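Local coordinates for protein hdh assembly factor Kustc1130 (Kuenenia stuttgartiensis, PDB 6HIF) that probably serves as an assembly factor for hydrazine dehydrogenase (hdh), with part of its surface held against the chain of another protein, at residues Ile49-Glu54 / Tyr73-His78; Ala85-Ser90 / Leu97-Asp102. All blocks are in the same frame, centred on the assembly; numbering follows the deposited sequence.

Contact 1: Ile49-Glu54 / Tyr73-His78; sequences IKVGDE and YAISVH. With SO4 (sulfate ion), chain B.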
loop_
_atom_site.group_PDB
_atom_site.type_symbol
_atom_site.label_atom_id
_atom_site.label_comp_id
_atom_site.label_asym_id
_atom_site.label_seq_id
_atom_site.Cartn_x
_atom_site.Cartn_y
_atom_site.Cartn_z
ATOM N N ILE Y 49 -42.888 70.983 -0.164
ATOM C CA ILE Y 49 -42.044 71.176 1.001
ATOM C C ILE Y 49 -40.684 71.694 0.538
ATOM O O ILE Y 49 -40.028 71.078 -0.302
ATOM C CB ILE Y 49 -41.924 69.871 1.819
ATOM C CG1 ILE Y 49 -43.298 69.295 2.179
ATOM C CG2 ILE Y 49 -41.058 70.085 3.054
ATOM C CD1 ILE Y 49 -43.249 67.942 2.845
ATOM N N LYS Y 50 -40.287 72.842 1.097
ATOM C CA LYS Y 50 -38.983 73.436 0.850
ATOM C C LYS Y 50 -38.114 73.270 2.096
ATOM O O LYS Y 50 -38.466 73.747 3.174
ATOM C CB LYS Y 50 -39.131 74.925 0.516
ATOM C CG LYS Y 50 -39.103 75.290 -0.962
ATOM C CD LYS Y 50 -39.221 76.783 -1.192
ATOM C CE LYS Y 50 -38.482 77.254 -2.426
ATOM N NZ LYS Y 50 -38.753 78.680 -2.725
ATOM N N VAL Y 51 -36.986 72.572 1.934
ATOM C CA VAL Y 51 -35.964 72.504 2.967
ATOM C C VAL Y 51 -34.629 72.896 2.337
ATOM O O VAL Y 51 -34.124 72.193 1.462
ATOM C CB VAL Y 51 -35.887 71.114 3.630
ATOM C CG1 VAL Y 51 -34.850 71.093 4.742
ATOM C CG2 VAL Y 51 -37.236 70.651 4.158
ATOM N N GLY Y 52 -34.071 74.023 2.796
ATOM C CA GLY Y 52 -32.904 74.611 2.160
ATOM C C GLY Y 52 -33.175 74.905 0.686
ATOM O O GLY Y 52 -34.128 75.608 0.359
ATOM N N ASP Y 53 -32.344 74.329 -0.191
ATOM C CA ASP Y 53 -32.465 74.525 -1.627
ATOM C C ASP Y 53 -33.341 73.434 -2.239
ATOM O O ASP Y 53 -33.725 73.527 -3.404
ATOM C CB ASP Y 53 -31.091 74.576 -2.305
ATOM C CG ASP Y 53 -30.318 75.857 -2.040
ATOM O OD1 ASP Y 53 -30.961 76.893 -1.762
ATOM O OD2 ASP Y 53 -29.075 75.808 -2.114
ATOM N N GLU Y 54 -33.651 72.405 -1.444
ATOM C CA GLU Y 54 -34.354 71.237 -1.949
ATOM C C GLU Y 54 -35.865 71.455 -1.908
ATOM O O GLU Y 54 -36.390 72.113 -1.011
ATOM C CB GLU Y 54 -33.909 69.979 -1.204
ATOM C CG GLU Y 54 -32.964 69.117 -2.016
ATOM C CD GLU Y 54 -31.720 68.682 -1.265
ATOM O OE1 GLU Y 54 -30.840 69.537 -1.045
ATOM O OE2 GLU Y 54 -31.639 67.493 -0.895
ATOM N N TYR Y 73 -31.456 74.697 8.734
ATOM C CA TYR Y 73 -32.330 74.764 7.573
ATOM C C TYR Y 73 -33.681 75.343 7.980
ATOM O O TYR Y 73 -34.060 75.289 9.150
ATOM C CB TYR Y 73 -32.535 73.370 6.977
ATOM C CG TYR Y 73 -31.317 72.761 6.333
ATOM C CD1 TYR Y 73 -30.376 72.067 7.080
ATOM C CD2 TYR Y 73 -31.107 72.867 4.967
ATOM C CE1 TYR Y 73 -29.253 71.506 6.489
ATOM C CE2 TYR Y 73 -29.995 72.306 4.359
ATOM C CZ TYR Y 73 -29.065 71.623 5.122
ATOM O OH TYR Y 73 -27.968 71.069 4.528
ATOM N N ALA Y 74 -34.401 75.891 6.994
ATOM C CA ALA Y 74 -35.767 76.349 7.183
ATOM C C ALA Y 74 -36.719 75.458 6.384
ATOM O O ALA Y 74 -36.626 75.374 5.159
ATOM C CB ALA Y 74 -35.885 77.802 6.792
ATOM N N ILE Y 75 -37.614 74.768 7.103
ATOM C CA ILE Y 75 -38.641 73.942 6.488
ATOM C C ILE Y 75 -39.874 74.814 6.271
ATOM O O ILE Y 75 -40.311 75.516 7.184
ATOM C CB ILE Y 75 -38.967 72.702 7.350
ATOM C CG1 ILE Y 75 -37.709 71.927 7.750
ATOM C CG2 ILE Y 75 -39.978 71.801 6.655
ATOM C CD1 ILE Y 75 -37.915 70.991 8.920
ATOM N N SER Y 76 -40.414 74.768 5.049
ATOM C CA SER Y 76 -41.655 75.451 4.730
ATOM C C SER Y 76 -42.555 74.531 3.911
ATOM O O SER Y 76 -42.129 73.978 2.897
ATOM C CB SER Y 76 -41.398 76.760 4.031
ATOM O OG SER Y 76 -40.724 76.552 2.801
ATOM N N VAL Y 77 -43.796 74.374 4.383
ATOM C CA VAL Y 77 -44.792 73.559 3.708
ATOM C C VAL Y 77 -45.878 74.483 3.159
ATOM O O VAL Y 77 -46.536 75.191 3.918
ATOM C CB VAL Y 77 -45.370 72.480 4.648
ATOM C CG1 VAL Y 77 -46.381 71.591 3.938
ATOM C CG2 VAL Y 77 -44.275 71.634 5.280
ATOM N N HIS Y 78 -46.036 74.469 1.830
ATOM C CA HIS Y 78 -47.030 75.270 1.135
ATOM C C HIS Y 78 -47.991 74.346 0.392
ATOM O O HIS Y 78 -47.572 73.327 -0.155
ATOM C CB HIS Y 78 -46.338 76.257 0.181
ATOM C CG HIS Y 78 -45.814 77.490 0.840
ATOM N ND1 HIS Y 78 -46.059 78.755 0.341
ATOM C CD2 HIS Y 78 -45.067 77.666 1.952
ATOM C CE1 HIS Y 78 -45.485 79.654 1.116
ATOM N NE2 HIS Y 78 -44.871 79.012 2.113
HETATM S S SO4 B . -41.333 80.222 1.753
HETATM O O1 SO4 B . -41.033 78.991 0.986
HETATM O O2 SO4 B . -41.967 79.877 3.043
HETATM O O3 SO4 B . -40.073 80.955 2.015
HETATM O O4 SO4 B . -42.261 81.072 0.972
#
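In Val51, CG1 lies anti to the backbone N (chi1 -178°), and the two methyls part towards Tyr73 and Ile75 of strand 71-79. CG1 comes to 3.9 Å from Tyr73 CB, with the two side chains crossing at about a right angle, while CG2 lies alongside Ile75, 3.8 Å from its CG1. Ile49 continues this apolar row: its CG1 packs beside Val77 CG2 at 4.0 Å, and its CG2 meets the CG2 of Ile75. A glycine in place of Val51 would probably open a gap beside Ile75 CG1 and Tyr73 CB and cost the apolar face its contacts with Leu33 and Phe66. The backbones form an antiparallel hydrogen-bonded pair at Lys50 and Ser76, where Lys50 N donates to Ser76 O (2.8 Å, 173° at the hydrogen) and Ser76 N returns a bond to Lys50 O at 2.9 Å. On the face that carries Lys50 and Ser76, Ser76 OG donates to O1 of a sulfate at 3.1 Å, and His78 NE2 adds a weak bond to the same ion. Beyond Val51 the chain reverses in a type II' turn; Gly52 supplies its positive phi, and Gly52 CA sits at the edge of the Tyr73 ring, 3.8 Å from CD2. Tyr73 OH is hydrogen-bonded to Arg69 O. Strand 48-51 is flanked by 71-79 and 54-57 in an antiparallel sheet, and its Ile49 and Val51 pack on strands 31-39 and 63-68, the latter tied to 54-57 by the Cys56-Cys64 disulfide.

Contact 2: Ala85-Ser90 / Leu97-Asp102; sequences AHKEVS and LFVSLD. With SO4 (sulfate ion), chain C; SO4 (sulfate ion), chain B.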
loop_
_atom_site.group_PDB
_atom_site.type_symbol
_atom_site.label_atom_id
_atom_site.label_comp_id
_atom_site.label_asym_id
_atom_site.label_seq_id
_atom_site.Cartn_x
_atom_site.Cartn_y
_atom_site.Cartn_z
ATOM N N ALA Y 85 -46.882 76.264 6.733
ATOM C CA ALA Y 85 -46.287 75.924 8.014
ATOM C C ALA Y 85 -44.769 76.049 7.906
ATOM O O ALA Y 85 -44.189 75.675 6.886
ATOM C CB ALA Y 85 -46.703 74.534 8.427
ATOM N N HIS Y 86 -44.145 76.580 8.966
ATOM C CA HIS Y 86 -42.714 76.843 8.985
ATOM C C HIS Y 86 -42.082 76.260 10.246
ATOM O O HIS Y 86 -42.680 76.294 11.318
ATOM C CB HIS Y 86 -42.437 78.351 8.874
ATOM C CG HIS Y 86 -42.998 78.977 7.643
ATOM N ND1 HIS Y 86 -44.221 79.620 7.632
ATOM C CD2 HIS Y 86 -42.520 79.057 6.383
ATOM C CE1 HIS Y 86 -44.470 80.073 6.420
ATOM N NE2 HIS Y 86 -43.440 79.738 5.635
ATOM N N LYS Y 87 -40.863 75.728 10.093
ATOM C CA LYS Y 87 -40.064 75.262 11.216
ATOM C C LYS Y 87 -38.582 75.316 10.847
ATOM O O LYS Y 87 -38.186 74.885 9.765
ATOM C CB LYS Y 87 -40.474 73.850 11.647
ATOM C CG LYS Y 87 -40.160 73.516 13.099
ATOM C CD LYS Y 87 -40.139 72.038 13.394
ATOM C CE LYS Y 87 -39.765 71.746 14.833
ATOM N NZ LYS Y 87 -39.384 70.326 15.018
ATOM N N GLU Y 88 -37.772 75.853 11.768
ATOM C CA GLU Y 88 -36.331 75.921 11.591
ATOM C C GLU Y 88 -35.687 74.783 12.375
ATOM O O GLU Y 88 -36.044 74.536 13.526
ATOM C CB GLU Y 88 -35.803 77.282 12.046
ATOM C CG GLU Y 88 -34.444 77.625 11.465
ATOM C CD GLU Y 88 -33.851 78.913 12.007
ATOM O OE1 GLU Y 88 -34.544 79.956 11.949
ATOM O OE2 GLU Y 88 -32.703 78.869 12.498
ATOM N N VAL Y 89 -34.736 74.096 11.734
ATOM C CA VAL Y 89 -34.163 72.873 12.273
ATOM C C VAL Y 89 -32.647 72.905 12.082
ATOM O O VAL Y 89 -32.171 73.206 10.990
ATOM C CB VAL Y 89 -34.813 71.635 11.620
ATOM C CG1 VAL Y 89 -33.915 70.408 11.647
ATOM C CG2 VAL Y 89 -36.167 71.321 12.239
ATOM N N SER Y 90 -31.911 72.601 13.162
ATOM C CA SER Y 90 -30.460 72.471 13.131
ATOM C C SER Y 90 -30.069 70.994 13.133
ATOM O O SER Y 90 -30.331 70.283 14.097
ATOM C CB SER Y 90 -29.824 73.198 14.287
ATOM O OG SER Y 90 -29.942 74.604 14.134
ATOM N N LEU Y 97 -34.276 62.822 11.864
ATOM C CA LEU Y 97 -35.357 63.550 12.508
ATOM C C LEU Y 97 -36.608 63.465 11.641
ATOM O O LEU Y 97 -36.552 63.694 10.432
ATOM C CB LEU Y 97 -34.934 65.006 12.731
ATOM C CG LEU Y 97 -35.935 65.884 13.481
ATOM C CD1 LEU Y 97 -35.965 65.528 14.956
ATOM C CD2 LEU Y 97 -35.601 67.357 13.298
ATOM N N PHE Y 98 -37.725 63.116 12.286
ATOM C CA PHE Y 98 -39.042 63.191 11.679
ATOM C C PHE Y 98 -39.714 64.470 12.166
ATOM O O PHE Y 98 -39.757 64.736 13.366
ATOM C CB PHE Y 98 -39.879 61.962 12.039
ATOM C CG PHE Y 98 -39.432 60.657 11.429
ATOM C CD1 PHE Y 98 -38.198 60.103 11.744
ATOM C CD2 PHE Y 98 -40.261 59.964 10.558
ATOM C CE1 PHE Y 98 -37.794 58.899 11.186
ATOM C CE2 PHE Y 98 -39.858 58.757 10.005
ATOM C CZ PHE Y 98 -38.624 58.226 10.317
ATOM N N VAL Y 99 -40.209 65.266 11.213
ATOM C CA VAL Y 99 -40.917 66.496 11.522
ATOM C C VAL Y 99 -42.351 66.360 11.016
ATOM O O VAL Y 99 -42.585 65.946 9.878
ATOM C CB VAL Y 99 -40.199 67.732 10.943
ATOM C CG1 VAL Y 99 -41.070 68.979 10.984
ATOM C CG2 VAL Y 99 -38.874 67.990 11.641
ATOM N N SER Y 100 -43.301 66.692 11.898
ATOM C CA SER Y 100 -44.716 66.599 11.583
ATOM C C SER Y 100 -45.361 67.971 11.738
ATOM O O SER Y 100 -45.436 68.502 12.844
ATOM C CB SER Y 100 -45.388 65.581 12.460
ATOM O OG SER Y 100 -46.462 64.965 11.770
ATOM N N LEU Y 101 -45.815 68.534 10.613
ATOM C CA LEU Y 101 -46.397 69.867 10.605
ATOM C C LEU Y 101 -47.859 69.778 10.173
ATOM O O LEU Y 101 -48.161 69.244 9.104
ATOM C CB LEU Y 101 -45.591 70.769 9.662
ATOM C CG LEU Y 101 -44.155 71.065 10.094
ATOM C CD1 LEU Y 101 -43.345 71.606 8.927
ATOM C CD2 LEU Y 101 -44.109 72.028 11.274
ATOM N N ASP Y 102 -48.751 70.299 11.026
ATOM C CA ASP Y 102 -50.173 70.344 10.726
ATOM C C ASP Y 102 -50.546 71.743 10.244
ATOM O O ASP Y 102 -50.190 72.734 10.877
ATOM C CB ASP Y 102 -51.024 69.940 11.930
ATOM C CG ASP Y 102 -52.472 69.670 11.558
ATOM O OD1 ASP Y 102 -52.724 68.619 10.936
ATOM O OD2 ASP Y 102 -53.333 70.518 11.881
HETATM S S SO4 C . -45.946 79.028 10.747
HETATM O O1 SO4 C . -46.830 79.598 11.788
HETATM O O2 SO4 C . -45.570 77.644 11.110
HETATM O O3 SO4 C . -46.649 79.011 9.443
HETATM O O4 SO4 C . -44.729 79.864 10.651
HETATM S S SO4 B . -41.333 80.222 1.753
HETATM O O1 SO4 B . -41.033 78.991 0.986
HETATM O O2 SO4 B . -41.967 79.877 3.043
HETATM O O3 SO4 B . -40.073 80.955 2.015
HETATM O O4 SO4 B . -42.261 81.072 0.972
#
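Ala85 meets Leu101 through their CB atoms, 4.1 Å apart, near one end of the facing strands. The next residue, His86, turns to the other side and holds two sulfates, probably from the crystallisation liquor. Its backbone N donates to O2 of one ion at 2.8 Å, and the single N-H of ND1 is shared between O4 and O3 of that ion, 3.1 Å from each; its sulfur lies in the ring plane. At the other ring nitrogen, NE2 donates to O2 of the second sulfate at 3.0 Å. Anions at both nitrogens would probably favour a doubly protonated ring in this crystal. Strands 85-90 and 97-102 belong to different sheets, their axes 7.6 Å apart at closest and running 150° to one another, consistent with the face-to-face packing of a beta sandwich; between these two segments side chains make the contact. Lys87 points inward again, and its aliphatic chain does most of the touching: CB meets Leu101 CD2, and the extended chain, with CG anti to the backbone N (chi1 -155°), lays CD across Val99 CG1 at 4.0 Å. NZ comes close to Val99 CG2 and makes a salt bridge with an acidic side chain on the chain of another protein, to whose backbone Ser100 OG is also hydrogen-bonded. Val89 follows with two methyls: CG1 reaches tip to tip against Leu97 CD2 at 3.9 Å, and CG2 lies 4.3 Å from Val99 CG2. Leu33 of strand 31-39 packs against both Leu97 and Val99.

How the contacts relate
Both contacts reach the antiparallel sheet in which strands 71-79 and 83-91 are neighbours; the backbones of Tyr73 and Ile75 pair there with those of Val89 and Lys87. Contact 1 works within that sheet, combining backbone hydrogen bonds with an apolar inner face. Contact 2 instead spans the two sheets, relying on side-chain packing without backbone pairing. Each is partly buried: most of the branched aliphatic residues lie inside, with Val89 against Ile75 and Leu101 against Val77, whereas on the outer face Ser76, His86 and, weakly, His78 share one sulfate. Chains of another protein touch contact 2, whereas no other protein chain touches the segments of contact 1.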